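Local coordinates for protein probable glutamine synthetase (Pseudomonas aeruginosa, PDB 4HPP) that belongs to the glutamine synthetase family, with an N-terminal beta domain and a larger catalytic domain, and binds magnesium and glutamic acid, at residues P108-Y119 with H343-R354. Numbering follows the deposited sequence.
Sequences PRSLLRAEVERY and HLAMAAVLIAGR
L112 enters helix 343-354 as a knob among H343, M346, A347 and L350. The alanine's small side chain lets the backbones close in: L112 CB lies 3.8 Å from A347 CB, and the axes approach to 8.3 Å at 30°. One turn on, E115 fills a second hole, its chain bent at chi2 (63°) across I351. R354 grips the carboxylate side-on: R354 NE reaches E115 OE2 at 2.7 Å and R354 NH2 reaches E115 OE1 at 3.0 Å on its syn lone pair. R118 NE also binds E115 OE1, so one carboxylate joins two arginines, which probably stabilises the charges; E407 takes R354 NH1. Y119 suits its place by being both flat and polar. L350 CD2 sits over the face of the Y119 ring, 3.9 Å from its centroid, while Y119 OH donates to L350 O at 2.6 Å, in the carbonyl plane, beside the helical bond from R354 N. At the other end R109 CG covers a face of the H343 imidazole, 3.4 Å from H343 CD2, and D200 of helix 196-216 binds both polar ends. Strand 124-137 backs L350 and Y119 through V126. The arrangement is knobs-into-holes packing of two helices running the same way against the beta-sheet of the glutamine synthetase catalytic domain.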
# COMPACT_ATOMS: atom_id res chain seq x y z
N PRO A 108 -36.32 -0.21 33.42
CA PRO A 108 -37.06 0.72 32.60
C PRO A 108 -37.91 -0.01 31.61
O PRO A 108 -39.04 0.41 31.42
CB PRO A 108 -35.98 1.59 31.92
CG PRO A 108 -34.72 1.23 32.62
CD PRO A 108 -34.89 -0.18 33.12
N ARG A 109 -37.41 -1.10 31.02
CA ARG A 109 -38.27 -2.01 30.18
C ARG A 109 -39.54 -2.51 30.92
O ARG A 109 -40.67 -2.31 30.45
CB ARG A 109 -37.51 -3.19 29.57
CG ARG A 109 -38.04 -3.48 28.16
CD ARG A 109 -37.33 -4.53 27.34
NE ARG A 109 -37.97 -5.81 27.57
CZ ARG A 109 -38.52 -6.54 26.63
NH1 ARG A 109 -39.01 -7.70 26.97
NH2 ARG A 109 -38.55 -6.14 25.38
N SER A 110 -39.34 -3.06 32.12
CA SER A 110 -40.44 -3.49 33.01
C SER A 110 -41.48 -2.39 33.27
O SER A 110 -42.67 -2.63 33.03
CB SER A 110 -39.87 -4.03 34.35
OG SER A 110 -39.33 -5.34 34.20
N LEU A 111 -41.04 -1.22 33.78
CA LEU A 111 -41.93 -0.06 33.95
C LEU A 111 -42.74 0.18 32.67
O LEU A 111 -43.97 0.28 32.73
CB LEU A 111 -41.15 1.20 34.27
CG LEU A 111 -41.86 2.52 33.95
CD1 LEU A 111 -43.15 2.61 34.75
CD2 LEU A 111 -40.98 3.73 34.22
N LEU A 112 -42.09 0.25 31.49
CA LEU A 112 -42.90 0.48 30.30
C LEU A 112 -43.90 -0.66 30.05
O LEU A 112 -45.05 -0.40 29.69
CB LEU A 112 -42.10 0.83 29.03
CG LEU A 112 -42.89 0.78 27.69
CD1 LEU A 112 -44.00 1.83 27.64
CD2 LEU A 112 -41.97 0.91 26.49
N ARG A 113 -43.49 -1.91 30.28
CA ARG A 113 -44.41 -3.02 30.14
C ARG A 113 -45.60 -3.02 31.11
O ARG A 113 -46.62 -3.66 30.84
CB ARG A 113 -43.70 -4.36 30.25
CG ARG A 113 -44.68 -5.50 30.04
CD ARG A 113 -44.01 -6.86 29.99
NE ARG A 113 -43.54 -7.30 31.30
CZ ARG A 113 -42.31 -7.09 31.77
NH1 ARG A 113 -41.41 -6.42 31.04
NH2 ARG A 113 -41.99 -7.53 32.98
N ALA A 114 -45.46 -2.36 32.25
CA ALA A 114 -46.49 -2.36 33.29
C ALA A 114 -47.50 -1.30 32.92
O ALA A 114 -48.69 -1.37 33.28
CB ALA A 114 -45.88 -2.05 34.65
N GLU A 115 -47.01 -0.30 32.20
CA GLU A 115 -47.77 0.87 31.82
C GLU A 115 -48.59 0.55 30.61
O GLU A 115 -49.74 0.97 30.48
CB GLU A 115 -46.82 2.04 31.53
CG GLU A 115 -47.49 3.32 31.05
CD GLU A 115 -48.43 3.90 32.08
OE1 GLU A 115 -48.36 3.41 33.23
OE2 GLU A 115 -49.22 4.82 31.77
N VAL A 116 -47.99 -0.21 29.70
CA VAL A 116 -48.76 -0.79 28.59
C VAL A 116 -49.91 -1.73 29.05
O VAL A 116 -51.04 -1.56 28.61
CB VAL A 116 -47.82 -1.43 27.55
CG1 VAL A 116 -48.61 -2.13 26.43
CG2 VAL A 116 -46.89 -0.33 27.01
N GLU A 117 -49.60 -2.67 29.95
CA GLU A 117 -50.63 -3.40 30.74
C GLU A 117 -51.79 -2.50 31.26
O GLU A 117 -52.95 -2.74 30.90
CB GLU A 117 -49.99 -4.20 31.90
CG GLU A 117 -50.94 -5.10 32.73
CD GLU A 117 -51.80 -6.09 31.90
OE1 GLU A 117 -52.83 -6.59 32.45
OE2 GLU A 117 -51.49 -6.37 30.71
N ARG A 118 -51.48 -1.49 32.08
CA ARG A 118 -52.44 -0.49 32.58
C ARG A 118 -53.21 0.16 31.43
O ARG A 118 -54.38 0.55 31.57
CB ARG A 118 -51.76 0.63 33.40
CG ARG A 118 -51.09 0.17 34.66
CD ARG A 118 -50.64 1.32 35.54
NE ARG A 118 -49.38 1.98 35.20
CZ ARG A 118 -48.16 1.57 35.59
NH1 ARG A 118 -48.00 0.46 36.28
NH2 ARG A 118 -47.08 2.26 35.28
N TYR A 119 -52.52 0.29 30.29
CA TYR A 119 -53.21 0.70 29.10
C TYR A 119 -54.17 -0.38 28.61
O TYR A 119 -55.35 -0.07 28.38
CB TYR A 119 -52.25 1.14 28.03
CG TYR A 119 -52.10 2.64 27.95
CD1 TYR A 119 -51.24 3.32 28.84
CD2 TYR A 119 -52.83 3.39 27.01
CE1 TYR A 119 -51.05 4.70 28.77
CE2 TYR A 119 -52.65 4.77 26.93
CZ TYR A 119 -51.77 5.42 27.83
OH TYR A 119 -51.63 6.80 27.82
N HIS A 343 -37.60 3.08 26.37
CA HIS A 343 -38.61 2.57 27.34
C HIS A 343 -38.98 3.49 28.42
O HIS A 343 -40.15 3.55 28.76
CB HIS A 343 -38.06 1.38 28.02
CG HIS A 343 -37.51 0.38 27.05
ND1 HIS A 343 -36.21 0.35 26.72
CD2 HIS A 343 -38.13 -0.62 26.32
CE1 HIS A 343 -36.01 -0.63 25.80
NE2 HIS A 343 -37.19 -1.23 25.58
N LEU A 344 -38.00 4.19 29.01
CA LEU A 344 -38.32 5.15 30.06
C LEU A 344 -39.04 6.36 29.46
O LEU A 344 -40.06 6.82 29.97
CB LEU A 344 -37.07 5.53 30.86
CG LEU A 344 -37.26 6.61 31.93
CD1 LEU A 344 -38.17 6.06 33.02
CD2 LEU A 344 -35.94 7.10 32.51
N ALA A 345 -38.54 6.84 28.34
CA ALA A 345 -39.13 7.98 27.68
C ALA A 345 -40.55 7.68 27.26
O ALA A 345 -41.43 8.47 27.60
CB ALA A 345 -38.28 8.41 26.50
N MET A 346 -40.80 6.57 26.54
CA MET A 346 -42.16 6.28 26.06
C MET A 346 -43.10 6.05 27.27
O MET A 346 -44.16 6.67 27.33
CB MET A 346 -42.16 5.11 25.09
CG MET A 346 -43.51 4.45 24.77
SD MET A 346 -43.19 3.28 23.45
CE MET A 346 -44.79 2.44 23.25
N ALA A 347 -42.69 5.23 28.23
CA ALA A 347 -43.41 5.08 29.53
C ALA A 347 -43.81 6.40 30.15
O ALA A 347 -44.95 6.57 30.53
CB ALA A 347 -42.57 4.28 30.54
N ALA A 348 -42.87 7.33 30.26
CA ALA A 348 -43.16 8.64 30.85
C ALA A 348 -44.28 9.42 30.12
O ALA A 348 -45.15 10.05 30.75
CB ALA A 348 -41.90 9.47 30.94
N VAL A 349 -44.28 9.31 28.79
CA VAL A 349 -45.22 10.06 27.98
C VAL A 349 -46.61 9.42 28.11
O VAL A 349 -47.61 10.12 28.34
CB VAL A 349 -44.78 10.12 26.48
CG1 VAL A 349 -45.90 10.63 25.56
CG2 VAL A 349 -43.49 10.93 26.34
N LEU A 350 -46.65 8.10 28.00
CA LEU A 350 -47.93 7.40 28.02
C LEU A 350 -48.56 7.58 29.38
O LEU A 350 -49.79 7.55 29.50
CB LEU A 350 -47.76 5.92 27.70
CG LEU A 350 -47.75 5.30 26.27
CD1 LEU A 350 -47.36 3.81 26.36
CD2 LEU A 350 -49.11 5.42 25.59
N ILE A 351 -47.71 7.81 30.40
CA ILE A 351 -48.19 8.01 31.78
C ILE A 351 -49.01 9.30 31.85
O ILE A 351 -50.20 9.26 32.19
CB ILE A 351 -47.05 8.02 32.86
CG1 ILE A 351 -46.71 6.59 33.31
CG2 ILE A 351 -47.51 8.72 34.12
CD1 ILE A 351 -45.36 6.45 33.95
N ALA A 352 -48.36 10.42 31.50
CA ALA A 352 -48.99 11.72 31.64
C ALA A 352 -50.25 11.78 30.80
O ALA A 352 -51.23 12.39 31.21
CB ALA A 352 -48.03 12.83 31.24
N GLY A 353 -50.21 11.12 29.64
CA GLY A 353 -51.38 10.93 28.78
C GLY A 353 -52.46 10.20 29.54
O GLY A 353 -53.61 10.67 29.59
N ARG A 354 -52.10 9.07 30.15
CA ARG A 354 -53.03 8.30 30.99
C ARG A 354 -53.66 9.21 32.03
O ARG A 354 -54.87 9.31 32.10
CB ARG A 354 -52.35 7.11 31.70
CG ARG A 354 -53.09 5.77 31.66
CD ARG A 354 -52.74 4.82 32.83
NE ARG A 354 -51.37 4.90 33.40
CZ ARG A 354 -51.06 5.27 34.65
NH1 ARG A 354 -52.02 5.60 35.49
NH2 ARG A 354 -49.78 5.33 35.07